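Local coordinates for EAL/GGDEF domain protein (Methylococcus capsulatus, PDB 3ICL) that is of unknown function but has the GGDEF-domain fold, a central mixed beta sheet flanked by helices, at residues T3-P8 against A59-I64; V32-D37 against Q100-G105; D39-I44 against D54-A59; D46-L51 against G113-V118; A75-G78 against F82-L85. The protein carries 1 engineered substitution. All coordinates share one frame; numbering follows the deposited sequence.

Contact 1. Residues T3-P8 against A59-I64; sequences TVTGLP and ATAERI
An ST turn in the loop that leads into helix 10-23 sets Thr-5 and Leu-7 against Ala-61 of helix 50-67, a helix that packs on the central sheet of the GGDEF domain. The two backbones come close here, the CA atoms of Thr-5 and Ala-61 lying 6.2 Å apart, and every close contact on the helix side is made by one methyl group. That methyl, Ala-61 CB, meets the forked end of Leu-7, with CD1 at 3.6 Å and CG at 3.7 Å. Leu-7 reaches it because its CG stands beside the backbone N (chi1 -67°), which swings the isobutyl end nearer to the helix. Thr-5 touches the same methyl with carbon alone: its CB lies 3.7 Å from Ala-61 CB, and CG2 follows at 4.0 Å. Beyond this trio, Phe-82 of strand 81-86 touches both Leu-7 and Ala-61, so loop, helix and sheet meet in one apolar cluster. The hydroxyl of Thr-5 is engaged elsewhere, being hydrogen-bonded to Asp-2 OD2 and also closing the turn. In that closure Leu-7 N donates to Thr-5 OG1 over 3.1 Å, with an angle of 155° at the hydrogen.

Contact 2. Residues V32-D37 against Q100-G105; sequences VLLFLD and QKILDG
Ile-102 meets two leucines of strand 32-38 with its two different branches. Its CG2 methyl approaches Leu-36 CD1 to 3.6 Å, while its CD1, at the end of the longer branch, lies 3.9 Å from Leu-34 CD2. The division follows from the first torsion of Ile-102 (chi1 -66°), which puts CG1 beside the backbone N and CG2 anti to it, so that the branches spread along the strand. Their approaches differ as well: Ile-102 and Leu-34 run alongside each other in opposite senses, whereas Ile-102 and Leu-36 cross obliquely. Leu-36 extends toward the helix with CG anti to its backbone N (chi1 -176°). All three side chains span a backbone separation of 9.5 Å between Leu-36 CA and Ile-102 CA. This is purely apolar helix-on-sheet packing in the hydrophobic core of the GGDEF domain.

In the next shell, Ile-84 touches both Leu-34 and Ile-102, Ile-64 touches Leu-36, and Ala-67 touches Ile-102. The strand itself is held by backbone hydrogen bonds on its two edges, Leu-34 to Ile-84 and Leu-36 to Phe-82 along one, Leu-33 to Ala-126 and Phe-35 to Gly-124 along the other. Strand 32-38 is thus the middle strand of the five-stranded sheet, with helices 96-106 and 50-67 packed on its Leu-34 and Leu-36 side and helix 135-152 against Leu-33 and Phe-35.

Contact 3. Residues D39-I44 against D54-A59; sequences DNFKSI and DRLLRA
Helices 41-48 and 50-67, which follow each other through a short turn, pack as a helical pair of the GGDEF domain, with Phe-41 CA and Leu-57 CA 8.8 Å apart, the nearest CA pair of the two segments. Phe-41 carries most of the contact. Its CG lies anti to the backbone N (chi1 -176°), which extends the ring toward helix 50-67, where two successive leucines receive it differently. Leu-57 crosses the ring at about a right angle and lays CD2 over one face, 4.0 Å from the ring centroid and 25° off the normal, a CH-pi contact displaced toward the rim. The same leucine presses CG to within 3.5 Å of Phe-41 CE1, and its CD1 lies 3.6 Å from Phe-41 CZ. Leu-56 instead comes to the ring edge, near its plane, with CD2 4.0 Å from Phe-41 CD1. This methyl is shared: Ile-44 CG2, one turn further along the first helix, also meets Leu-56 CD2 at 3.9 Å.

At the start of helix 41-48, the carbonyl O of Asn-40 accepts from two donors, Ile-44 N and Ser-43 OG, the latter over 2.8 Å from a position tilted out of the carbonyl plane. The Asn-40 amide turns to the segment after strand 115-117, bonding Ser-120 N through OD1 and Val-118 O through ND2. On the helix 50-67 side, Leu-56 continues onto Phe-110 and Phe-112 of strand 110-112, while Leu-57 lies against Val-4 of the N-terminal loop and Arg-76 of strand 73-77.

Contact 4. Residues D46-L51 against G113-V118; sequences DSLGHL and GAQQIV
The chain passes from helix 41-48 to helix 50-67 through Gly-49, and Leu-48, at the C-terminal end of helix 41-48, faces Ile-117 and Gln-115 of a small beta hairpin, with 9.6 Å between the CA atoms of Leu-48 and Gln-115. Gly-49 is the first residue to leave helical angles, with phi at 95°, and it also takes the N-cap position of the next helix, so the chain changes direction directly after the contacting leucine. Opposite lies strand 115-117, which pairs antiparallel with strand 110-112 in the two-stranded sheet standing apart from the central one. Gln-115 and Ile-117, two residues apart on this strand, both direct their CB atoms at the helix end.

Leu-48 and Ile-117 reach toward each other tip to tip. Leu-48 gets there with CG beside its backbone N (chi1 -49°) and CD1 as the leading atom. Ile-117 answers with its longer branch, since CG1 likewise stands beside the backbone N (chi1 -61°). Gln-115 adds only a looser touch by its aliphatic part, CG lying 4.4 Å from Leu-48 CD1. The contact is small, burying 96 Å² in all, and lies about 21 Å from the centre of the chain, measured between centres.

Behind the isoleucine, Phe-110 and Phe-112 of the partner strand pack on its side chain, and its backbone is hydrogen-bonded to Phe-110. Packing is tightest at the methyl ends: Ile-117 CD1 and Leu-48 CD1 are 3.4 Å apart, inside normal van der Waals distance.

Contact 5. Residues A75-G78 against F82-L85; sequences ARIG and FTIL
Ala-75 with Thr-83 and Arg-76 with Phe-82 are two successive antiparallel pairs of the beta hairpin of strands 73-77 and 81-86. The turn and the start of the second strand carry Gly-Gly-Asp-Lys-Phe, residues 78 to 82, at the place of the GGDEF signature. The short strand axes approach to 4.6 Å, and their directions differ by 146°, antiparallel with a marked twist.

Backbone hydrogen bonds join one pair in both directions. Thr-83 N gives to Ala-75 O over 2.8 Å and is nearly straight (164° at the hydrogen), while Ala-75 N gives to Thr-83 O over 3.1 Å. The same Ala-75 O also receives a CA-H contact from Phe-82 CA at 3.3 Å. Arg-76 and Phe-82 are a non-hydrogen-bonded pair, with CA atoms 4.3 Å apart.

Side-chain packing differs on the two faces. On that of Arg-76 and Phe-82, the aliphatic part of the arginine runs past the ring, Arg-76 CB lying 3.9 Å from Phe-82 CE1. Its chain then bends, and the guanidinium leaves the pair to form a salt bridge through NE with Asp-2 and a hydrogen bond through NH1 with Gly-79 O.

On the face of Ala-75 and Thr-83, helix 10-23 packs and Arg-10 NH1 is hydrogen-bonded to the threonine hydroxyl. With chi1 at 50°, Thr-83 CG2 stands beside its backbone N, where it meets Ile-77 CG2 at 4.0 Å.

Contacts 1, 2, 3 and 5 are buried, whereas contact 4, the farthest from the chain's centre, is only partly so. Contacts 2 and 5 lie nearest that centre and share the central sheet, where strands 32-38 and 81-86 are hydrogen-bonded neighbours. Helix 50-67 serves contact 1 through Ala-61 and contact 3 through Leu-56 and Leu-57. Contacts 3 and 4, about 8 Å apart between centres, both use helix 41-48: the first joins it to helix 50-67, the second joins its end to strand 115-117. Chemistry varies with place: contact 5 alone has hydrogen bonds between its two segments, as befits adjacent strands, whereas the others meet through carbon, with an aromatic face used in contact 3.

Contact 1. Residues T3-P8 against A59-I64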
# COMPACT_ATOMS: atom_id res chain seq x y z
N THR A 3 -8.30 -13.61 -5.59
CA THR A 3 -9.56 -13.58 -6.34
C THR A 3 -10.31 -12.25 -6.23
O THR A 3 -10.85 -11.75 -7.22
CB THR A 3 -10.51 -14.70 -5.85
OG1 THR A 3 -9.81 -15.95 -5.86
CG2 THR A 3 -11.73 -14.79 -6.76
N VAL A 4 -10.35 -11.69 -5.03
CA VAL A 4 -11.05 -10.43 -4.79
C VAL A 4 -10.46 -9.25 -5.55
O VAL A 4 -11.20 -8.44 -6.11
CB VAL A 4 -11.08 -10.09 -3.28
CG1 VAL A 4 -11.77 -8.75 -3.05
CG2 VAL A 4 -11.81 -11.20 -2.52
N THR A 5 -9.13 -9.15 -5.59
CA THR A 5 -8.47 -8.03 -6.26
C THR A 5 -7.73 -8.36 -7.54
O THR A 5 -7.48 -7.48 -8.37
CB THR A 5 -7.45 -7.37 -5.32
OG1 THR A 5 -6.41 -8.31 -5.02
CG2 THR A 5 -8.11 -6.93 -4.03
N GLY A 6 -7.36 -9.62 -7.72
CA GLY A 6 -6.63 -10.01 -8.91
C GLY A 6 -5.15 -9.71 -8.72
O GLY A 6 -4.36 -9.83 -9.66
N LEU A 7 -4.78 -9.32 -7.50
CA LEU A 7 -3.38 -9.00 -7.17
C LEU A 7 -2.60 -10.28 -6.89
O LEU A 7 -3.18 -11.33 -6.66
CB LEU A 7 -3.31 -8.11 -5.93
CG LEU A 7 -3.84 -6.68 -6.00
CD1 LEU A 7 -3.70 -6.01 -4.63
CD2 LEU A 7 -3.08 -5.90 -7.06
N PRO A 8 -1.26 -10.19 -6.89
CA PRO A 8 -0.39 -11.35 -6.62
C PRO A 8 -0.62 -11.87 -5.20
O PRO A 8 -1.03 -11.12 -4.31
CB PRO A 8 1.01 -10.77 -6.80
CG PRO A 8 0.81 -9.71 -7.84
CD PRO A 8 -0.47 -9.05 -7.38
N ALA A 59 -11.21 -2.26 -6.97
CA ALA A 59 -11.04 -0.97 -7.62
C ALA A 59 -9.90 -0.20 -6.95
O ALA A 59 -9.22 0.60 -7.60
CB ALA A 59 -12.34 -0.16 -7.54
N THR A 60 -9.71 -0.43 -5.66
CA THR A 60 -8.65 0.24 -4.91
C THR A 60 -7.29 -0.33 -5.33
O THR A 60 -6.32 0.39 -5.53
CB THR A 60 -8.84 0.06 -3.39
OG1 THR A 60 -10.08 0.67 -3.00
CG2 THR A 60 -7.70 0.70 -2.62
N ALA A 61 -7.25 -1.65 -5.47
CA ALA A 61 -6.04 -2.35 -5.87
C ALA A 61 -5.56 -1.91 -7.25
O ALA A 61 -4.36 -1.78 -7.49
CB ALA A 61 -6.29 -3.85 -5.88
N GLU A 62 -6.51 -1.68 -8.15
CA GLU A 62 -6.16 -1.25 -9.50
C GLU A 62 -5.67 0.19 -9.53
O GLU A 62 -4.73 0.51 -10.25
CB GLU A 62 -7.36 -1.43 -10.44
CG GLU A 62 -7.84 -2.87 -10.49
CD GLU A 62 -9.16 -3.04 -11.22
OE1 GLU A 62 -9.99 -2.10 -11.18
OE2 GLU A 62 -9.38 -4.11 -11.82
N ARG A 63 -6.31 1.06 -8.75
CA ARG A 63 -5.89 2.45 -8.71
C ARG A 63 -4.50 2.55 -8.10
O ARG A 63 -3.72 3.43 -8.46
CB ARG A 63 -6.87 3.31 -7.91
CG ARG A 63 -8.22 3.49 -8.60
CD ARG A 63 -9.04 4.57 -7.93
NE ARG A 63 -10.39 4.62 -8.49
CZ ARG A 63 -11.35 5.43 -8.06
NH1 ARG A 63 -11.11 6.27 -7.06
NH2 ARG A 63 -12.55 5.39 -8.61
N ILE A 64 -4.19 1.66 -7.17
CA ILE A 64 -2.88 1.67 -6.55
C ILE A 64 -1.84 1.31 -7.61
O ILE A 64 -0.80 1.95 -7.72
CB ILE A 64 -2.79 0.67 -5.39
CG1 ILE A 64 -3.68 1.15 -4.24
CG2 ILE A 64 -1.35 0.53 -4.93
CD1 ILE A 64 -3.73 0.20 -3.04

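Contact 2. Residues V32-D37 against Q100-G105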
# COMPACT_ATOMS: atom_id res chain seq x y z
N VAL A 32 11.73 0.25 -1.22
CA VAL A 32 10.85 0.97 -0.32
C VAL A 32 9.55 0.21 -0.22
O VAL A 32 9.02 -0.28 -1.22
CB VAL A 32 10.58 2.40 -0.81
CG1 VAL A 32 9.63 3.11 0.16
CG2 VAL A 32 11.88 3.17 -0.92
N LEU A 33 9.03 0.12 1.00
CA LEU A 33 7.80 -0.59 1.26
C LEU A 33 6.73 0.35 1.79
O LEU A 33 6.98 1.11 2.74
CB LEU A 33 8.07 -1.69 2.28
CG LEU A 33 7.32 -3.02 2.21
CD1 LEU A 33 7.49 -3.67 0.85
CD2 LEU A 33 7.88 -3.92 3.30
N LEU A 34 5.56 0.33 1.17
CA LEU A 34 4.44 1.15 1.62
C LEU A 34 3.39 0.17 2.13
O LEU A 34 3.15 -0.86 1.51
CB LEU A 34 3.86 1.98 0.47
CG LEU A 34 4.50 3.35 0.17
CD1 LEU A 34 5.99 3.19 -0.06
CD2 LEU A 34 3.83 3.97 -1.04
N PHE A 35 2.80 0.47 3.28
CA PHE A 35 1.77 -0.37 3.87
C PHE A 35 0.55 0.54 3.92
O PHE A 35 0.51 1.49 4.69
CB PHE A 35 2.19 -0.81 5.28
CG PHE A 35 1.80 -2.22 5.63
CD1 PHE A 35 0.47 -2.64 5.57
CD2 PHE A 35 2.77 -3.14 6.05
CE1 PHE A 35 0.10 -3.94 5.92
CE2 PHE A 35 2.41 -4.45 6.41
CZ PHE A 35 1.08 -4.85 6.35
N LEU A 36 -0.44 0.25 3.08
CA LEU A 36 -1.64 1.07 2.99
C LEU A 36 -2.83 0.47 3.70
O LEU A 36 -3.08 -0.73 3.63
CB LEU A 36 -1.96 1.32 1.52
CG LEU A 36 -3.13 2.23 1.13
CD1 LEU A 36 -2.87 2.77 -0.27
CD2 LEU A 36 -4.43 1.46 1.18
N ASP A 37 -3.59 1.33 4.37
CA ASP A 37 -4.76 0.90 5.11
C ASP A 37 -5.98 1.67 4.61
O ASP A 37 -5.93 2.89 4.47
CB ASP A 37 -4.57 1.21 6.60
CG ASP A 37 -5.65 0.63 7.47
OD1 ASP A 37 -6.72 0.24 6.95
OD2 ASP A 37 -5.43 0.57 8.70
N GLN A 100 2.13 9.90 -2.54
CA GLN A 100 1.30 11.05 -2.89
C GLN A 100 0.42 10.75 -4.11
O GLN A 100 -0.74 11.18 -4.17
CB GLN A 100 2.18 12.27 -3.15
CG GLN A 100 2.69 12.89 -1.86
CD GLN A 100 3.82 13.88 -2.07
OE1 GLN A 100 4.02 14.37 -3.18
NE2 GLN A 100 4.54 14.18 -1.01
N LYS A 101 0.96 10.00 -5.06
CA LYS A 101 0.22 9.66 -6.27
C LYS A 101 -0.90 8.66 -5.93
O LYS A 101 -1.98 8.68 -6.54
CB LYS A 101 1.16 9.06 -7.32
CG LYS A 101 0.53 8.84 -8.68
CD LYS A 101 1.57 8.48 -9.73
CE LYS A 101 0.96 8.42 -11.12
NZ LYS A 101 1.98 8.16 -12.17
N ILE A 102 -0.67 7.81 -5.01
CA ILE A 102 -1.69 6.87 -4.57
C ILE A 102 -2.79 7.65 -3.88
O ILE A 102 -3.98 7.45 -4.15
CB ILE A 102 -1.13 5.82 -3.57
CG1 ILE A 102 -0.11 4.90 -4.25
CG2 ILE A 102 -2.28 4.93 -3.07
CD1 ILE A 102 0.67 4.03 -3.33
N LEU A 103 -2.43 8.50 -2.94
CA LEU A 103 -3.43 9.28 -2.24
C LEU A 103 -4.27 10.11 -3.22
O LEU A 103 -5.47 10.29 -3.03
CB LEU A 103 -2.77 10.17 -1.17
CG LEU A 103 -2.14 9.44 0.03
CD1 LEU A 103 -1.34 10.41 0.89
CD2 LEU A 103 -3.22 8.80 0.87
N ASP A 104 -3.64 10.61 -4.29
CA ASP A 104 -4.37 11.39 -5.28
C ASP A 104 -5.37 10.52 -6.01
O ASP A 104 -6.50 10.94 -6.28
CB ASP A 104 -3.42 12.04 -6.29
CG ASP A 104 -2.58 13.15 -5.68
OD1 ASP A 104 -2.93 13.60 -4.57
OD2 ASP A 104 -1.59 13.56 -6.31
N GLY A 105 -4.97 9.30 -6.34
CA GLY A 105 -5.88 8.40 -7.04
C GLY A 105 -7.00 7.88 -6.16
O GLY A 105 -8.14 7.78 -6.60

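Contact 3. Residues D39-I44 against D54-A59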
# COMPACT_ATOMS: atom_id res chain seq x y z
N ASP A 39 -8.72 2.92 5.85
CA ASP A 39 -9.22 3.23 7.18
C ASP A 39 -10.70 3.01 7.45
O ASP A 39 -11.06 2.47 8.50
CB ASP A 39 -8.86 4.67 7.56
CG ASP A 39 -7.36 4.92 7.56
OD1 ASP A 39 -6.59 3.95 7.71
OD2 ASP A 39 -6.96 6.09 7.43
N ASN A 40 -11.57 3.43 6.53
CA ASN A 40 -13.01 3.28 6.77
C ASN A 40 -13.67 2.11 6.04
O ASN A 40 -14.89 2.08 5.88
CB ASN A 40 -13.71 4.61 6.41
CG ASN A 40 -13.61 4.95 4.94
OD1 ASN A 40 -12.72 4.47 4.23
ND2 ASN A 40 -14.51 5.81 4.47
N PHE A 41 -12.87 1.13 5.64
CA PHE A 41 -13.42 -0.01 4.93
C PHE A 41 -14.45 -0.82 5.70
O PHE A 41 -15.49 -1.17 5.15
CB PHE A 41 -12.31 -0.95 4.47
CG PHE A 41 -12.82 -2.10 3.65
CD1 PHE A 41 -13.18 -1.91 2.32
CD2 PHE A 41 -12.98 -3.36 4.22
CE1 PHE A 41 -13.70 -2.96 1.56
CE2 PHE A 41 -13.50 -4.42 3.47
CZ PHE A 41 -13.86 -4.22 2.14
N LYS A 42 -14.17 -1.13 6.96
CA LYS A 42 -15.09 -1.92 7.76
C LYS A 42 -16.50 -1.34 7.80
O LYS A 42 -17.48 -2.06 7.61
CB LYS A 42 -14.57 -2.08 9.19
CG LYS A 42 -15.58 -2.73 10.12
CD LYS A 42 -15.08 -2.80 11.55
CE LYS A 42 -16.23 -3.09 12.50
NZ LYS A 42 -16.96 -4.33 12.12
N SER A 43 -16.61 -0.05 8.07
CA SER A 43 -17.91 0.59 8.13
C SER A 43 -18.60 0.48 6.77
O SER A 43 -19.80 0.23 6.70
CB SER A 43 -17.77 2.06 8.54
OG SER A 43 -16.91 2.74 7.65
N ILE A 44 -17.83 0.65 5.70
CA ILE A 44 -18.36 0.54 4.35
C ILE A 44 -18.83 -0.89 4.10
O ILE A 44 -19.98 -1.13 3.74
CB ILE A 44 -17.29 0.86 3.27
CG1 ILE A 44 -16.73 2.27 3.49
CG2 ILE A 44 -17.90 0.72 1.87
CD1 ILE A 44 -17.76 3.36 3.40
N ASP A 54 -16.11 -6.10 -1.80
CA ASP A 54 -15.11 -6.75 -2.65
C ASP A 54 -14.84 -5.91 -3.88
O ASP A 54 -13.69 -5.78 -4.31
CB ASP A 54 -15.58 -8.15 -3.06
CG ASP A 54 -15.67 -9.10 -1.89
OD1 ASP A 54 -15.02 -8.82 -0.86
OD2 ASP A 54 -16.36 -10.13 -2.00
N ARG A 55 -15.90 -5.34 -4.45
CA ARG A 55 -15.75 -4.50 -5.63
C ARG A 55 -14.85 -3.31 -5.31
O ARG A 55 -13.98 -2.94 -6.11
CB ARG A 55 -17.11 -4.00 -6.12
CG ARG A 55 -18.02 -5.09 -6.67
CD ARG A 55 -19.27 -4.49 -7.27
NE ARG A 55 -18.96 -3.60 -8.39
CZ ARG A 55 -19.84 -2.82 -9.00
NH1 ARG A 55 -21.11 -2.82 -8.60
NH2 ARG A 55 -19.47 -2.05 -10.01
N LEU A 56 -15.06 -2.72 -4.14
CA LEU A 56 -14.26 -1.58 -3.71
C LEU A 56 -12.79 -1.96 -3.58
O LEU A 56 -11.90 -1.23 -4.03
CB LEU A 56 -14.78 -1.04 -2.37
CG LEU A 56 -14.02 0.11 -1.69
CD1 LEU A 56 -13.84 1.28 -2.65
CD2 LEU A 56 -14.79 0.54 -0.46
N LEU A 57 -12.53 -3.10 -2.95
CA LEU A 57 -11.16 -3.58 -2.76
C LEU A 57 -10.45 -3.79 -4.09
O LEU A 57 -9.25 -3.50 -4.21
CB LEU A 57 -11.16 -4.89 -1.97
CG LEU A 57 -11.52 -4.80 -0.48
CD1 LEU A 57 -11.58 -6.21 0.11
CD2 LEU A 57 -10.50 -3.94 0.26
N ARG A 58 -11.17 -4.30 -5.08
CA ARG A 58 -10.59 -4.55 -6.39
C ARG A 58 -10.32 -3.23 -7.14
O ARG A 58 -9.33 -3.11 -7.85
CB ARG A 58 -11.53 -5.42 -7.23
CG ARG A 58 -10.87 -6.01 -8.47
CD ARG A 58 -11.86 -6.84 -9.28
NE ARG A 58 -11.19 -7.57 -10.36
CZ ARG A 58 -10.44 -8.66 -10.18
NH1 ARG A 58 -10.26 -9.16 -8.96
NH2 ARG A 58 -9.88 -9.25 -11.22
N ALA A 59 -11.21 -2.26 -6.97
CA ALA A 59 -11.04 -0.97 -7.62
C ALA A 59 -9.90 -0.20 -6.95
O ALA A 59 -9.22 0.60 -7.60
CB ALA A 59 -12.34 -0.16 -7.54

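Contact 4. Residues D46-L51 against G113-V118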
# COMPACT_ATOMS: atom_id res chain seq x y z
N ASP A 46 -19.54 -3.17 6.15
CA ASP A 46 -20.66 -3.53 7.02
C ASP A 46 -21.97 -2.95 6.49
O ASP A 46 -22.96 -3.65 6.34
CB ASP A 46 -20.45 -3.03 8.45
CG ASP A 46 -19.33 -3.75 9.16
OD1 ASP A 46 -19.19 -4.98 8.98
OD2 ASP A 46 -18.59 -3.08 9.91
N SER A 47 -21.95 -1.65 6.21
CA SER A 47 -23.12 -0.94 5.71
C SER A 47 -23.61 -1.42 4.35
O SER A 47 -24.79 -1.71 4.17
CB SER A 47 -22.83 0.56 5.62
OG SER A 47 -22.61 1.12 6.90
N LEU A 48 -22.69 -1.51 3.39
CA LEU A 48 -23.04 -1.89 2.02
C LEU A 48 -23.03 -3.38 1.67
O LEU A 48 -23.56 -3.77 0.64
CB LEU A 48 -22.13 -1.13 1.04
CG LEU A 48 -22.02 0.38 1.27
CD1 LEU A 48 -21.21 1.00 0.14
CD2 LEU A 48 -23.41 1.01 1.33
N GLY A 49 -22.43 -4.20 2.52
CA GLY A 49 -22.39 -5.62 2.21
C GLY A 49 -21.09 -5.99 1.53
O GLY A 49 -20.43 -5.13 0.93
N HIS A 50 -20.73 -7.27 1.59
CA HIS A 50 -19.48 -7.76 1.01
C HIS A 50 -19.40 -7.72 -0.51
O HIS A 50 -18.30 -7.72 -1.08
CB HIS A 50 -19.20 -9.18 1.52
CG HIS A 50 -19.11 -9.28 3.01
ND1 HIS A 50 -18.63 -10.40 3.65
CD2 HIS A 50 -19.47 -8.41 3.99
CE1 HIS A 50 -18.69 -10.22 4.96
NE2 HIS A 50 -19.19 -9.02 5.19
N LEU A 51 -20.54 -7.69 -1.19
CA LEU A 51 -20.52 -7.61 -2.65
C LEU A 51 -19.87 -6.29 -3.05
O LEU A 51 -18.96 -6.26 -3.86
CB LEU A 51 -21.94 -7.70 -3.22
CG LEU A 51 -22.60 -9.08 -3.17
CD1 LEU A 51 -24.04 -8.99 -3.63
CD2 LEU A 51 -21.81 -10.04 -4.03
N GLY A 113 -23.22 2.16 -8.59
CA GLY A 113 -24.61 2.48 -8.83
C GLY A 113 -24.76 3.97 -8.57
O GLY A 113 -24.00 4.77 -9.11
N ALA A 114 -25.74 4.35 -7.76
CA ALA A 114 -25.95 5.75 -7.42
C ALA A 114 -25.30 6.06 -6.07
O ALA A 114 -25.52 7.13 -5.50
CB ALA A 114 -27.45 6.05 -7.36
N GLN A 115 -24.50 5.12 -5.58
CA GLN A 115 -23.84 5.30 -4.29
C GLN A 115 -22.40 5.75 -4.42
O GLN A 115 -21.54 5.02 -4.92
CB GLN A 115 -23.91 4.00 -3.48
CG GLN A 115 -23.49 4.13 -2.03
CD GLN A 115 -24.16 5.31 -1.34
OE1 GLN A 115 -23.72 6.45 -1.46
NE2 GLN A 115 -25.23 5.03 -0.61
N GLN A 116 -22.14 6.98 -3.96
CA GLN A 116 -20.80 7.56 -4.00
C GLN A 116 -20.04 7.06 -2.77
O GLN A 116 -20.55 7.11 -1.66
CB GLN A 116 -20.89 9.09 -3.93
CG GLN A 116 -21.63 9.74 -5.08
CD GLN A 116 -20.77 9.90 -6.31
OE1 GLN A 116 -19.79 10.64 -6.30
NE2 GLN A 116 -21.13 9.19 -7.38
N ILE A 117 -18.82 6.57 -2.98
CA ILE A 117 -18.02 6.10 -1.86
C ILE A 117 -16.66 6.80 -1.84
O ILE A 117 -15.95 6.85 -2.85
CB ILE A 117 -17.77 4.57 -1.90
CG1 ILE A 117 -19.10 3.81 -1.84
CG2 ILE A 117 -16.89 4.16 -0.73
CD1 ILE A 117 -19.90 4.09 -0.58
N VAL A 118 -16.32 7.35 -0.68
CA VAL A 118 -15.05 8.02 -0.49
C VAL A 118 -14.32 7.30 0.63
O VAL A 118 -14.81 7.24 1.76
CB VAL A 118 -15.25 9.51 -0.12
CG1 VAL A 118 -16.18 9.63 1.08
CG2 VAL A 118 -13.90 10.16 0.18

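Contact 5. Residues A75-G78 against F82-L85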
# COMPACT_ATOMS: atom_id res chain seq x y z
N ALA A 75 0.05 -6.18 -3.14
CA ALA A 75 -0.65 -7.36 -2.66
C ALA A 75 -1.50 -7.01 -1.44
O ALA A 75 -1.11 -6.20 -0.61
CB ALA A 75 0.35 -8.46 -2.31
N ARG A 76 -2.66 -7.65 -1.33
CA ARG A 76 -3.58 -7.39 -0.23
C ARG A 76 -3.22 -8.19 1.02
O ARG A 76 -2.64 -9.27 0.93
CB ARG A 76 -5.01 -7.74 -0.67
CG ARG A 76 -6.11 -7.35 0.30
CD ARG A 76 -7.48 -7.40 -0.38
NE ARG A 76 -7.86 -8.76 -0.76
CZ ARG A 76 -8.69 -9.53 -0.06
NH1 ARG A 76 -9.24 -9.07 1.06
NH2 ARG A 76 -8.98 -10.76 -0.47
N ILE A 77 -3.56 -7.66 2.19
CA ILE A 77 -3.30 -8.36 3.43
C ILE A 77 -4.22 -7.87 4.54
O ILE A 77 -4.67 -6.73 4.53
CB ILE A 77 -1.81 -8.22 3.88
CG1 ILE A 77 -1.51 -9.21 5.01
CG2 ILE A 77 -1.52 -6.79 4.33
CD1 ILE A 77 -0.06 -9.24 5.43
N GLY A 78 -4.53 -8.76 5.48
CA GLY A 78 -5.39 -8.38 6.59
C GLY A 78 -6.74 -7.87 6.12
O GLY A 78 -7.34 -7.00 6.76
N PHE A 82 -2.91 -3.12 2.10
CA PHE A 82 -2.15 -3.47 0.91
C PHE A 82 -0.66 -3.22 1.16
O PHE A 82 -0.28 -2.20 1.73
CB PHE A 82 -2.60 -2.61 -0.28
CG PHE A 82 -4.01 -2.87 -0.73
CD1 PHE A 82 -4.28 -3.87 -1.66
CD2 PHE A 82 -5.06 -2.12 -0.23
CE1 PHE A 82 -5.59 -4.11 -2.08
CE2 PHE A 82 -6.37 -2.36 -0.64
CZ PHE A 82 -6.63 -3.36 -1.57
N THR A 83 0.17 -4.18 0.76
CA THR A 83 1.61 -4.01 0.91
C THR A 83 2.12 -3.65 -0.48
O THR A 83 1.88 -4.38 -1.44
CB THR A 83 2.32 -5.29 1.39
OG1 THR A 83 1.91 -6.39 0.59
CG2 THR A 83 1.99 -5.55 2.87
N ILE A 84 2.80 -2.53 -0.56
CA ILE A 84 3.31 -2.02 -1.82
C ILE A 84 4.83 -2.02 -1.86
O ILE A 84 5.48 -1.36 -1.06
CB ILE A 84 2.75 -0.60 -2.04
CG1 ILE A 84 1.23 -0.68 -2.09
CG2 ILE A 84 3.35 0.02 -3.29
CD1 ILE A 84 0.52 0.60 -1.68
N LEU A 85 5.39 -2.76 -2.81
CA LEU A 85 6.83 -2.84 -2.98
C LEU A 85 7.32 -1.96 -4.11
O LEU A 85 6.89 -2.11 -5.25
CB LEU A 85 7.23 -4.30 -3.26
CG LEU A 85 8.61 -4.57 -3.88
CD1 LEU A 85 9.73 -4.01 -3.00
CD2 LEU A 85 8.78 -6.07 -4.07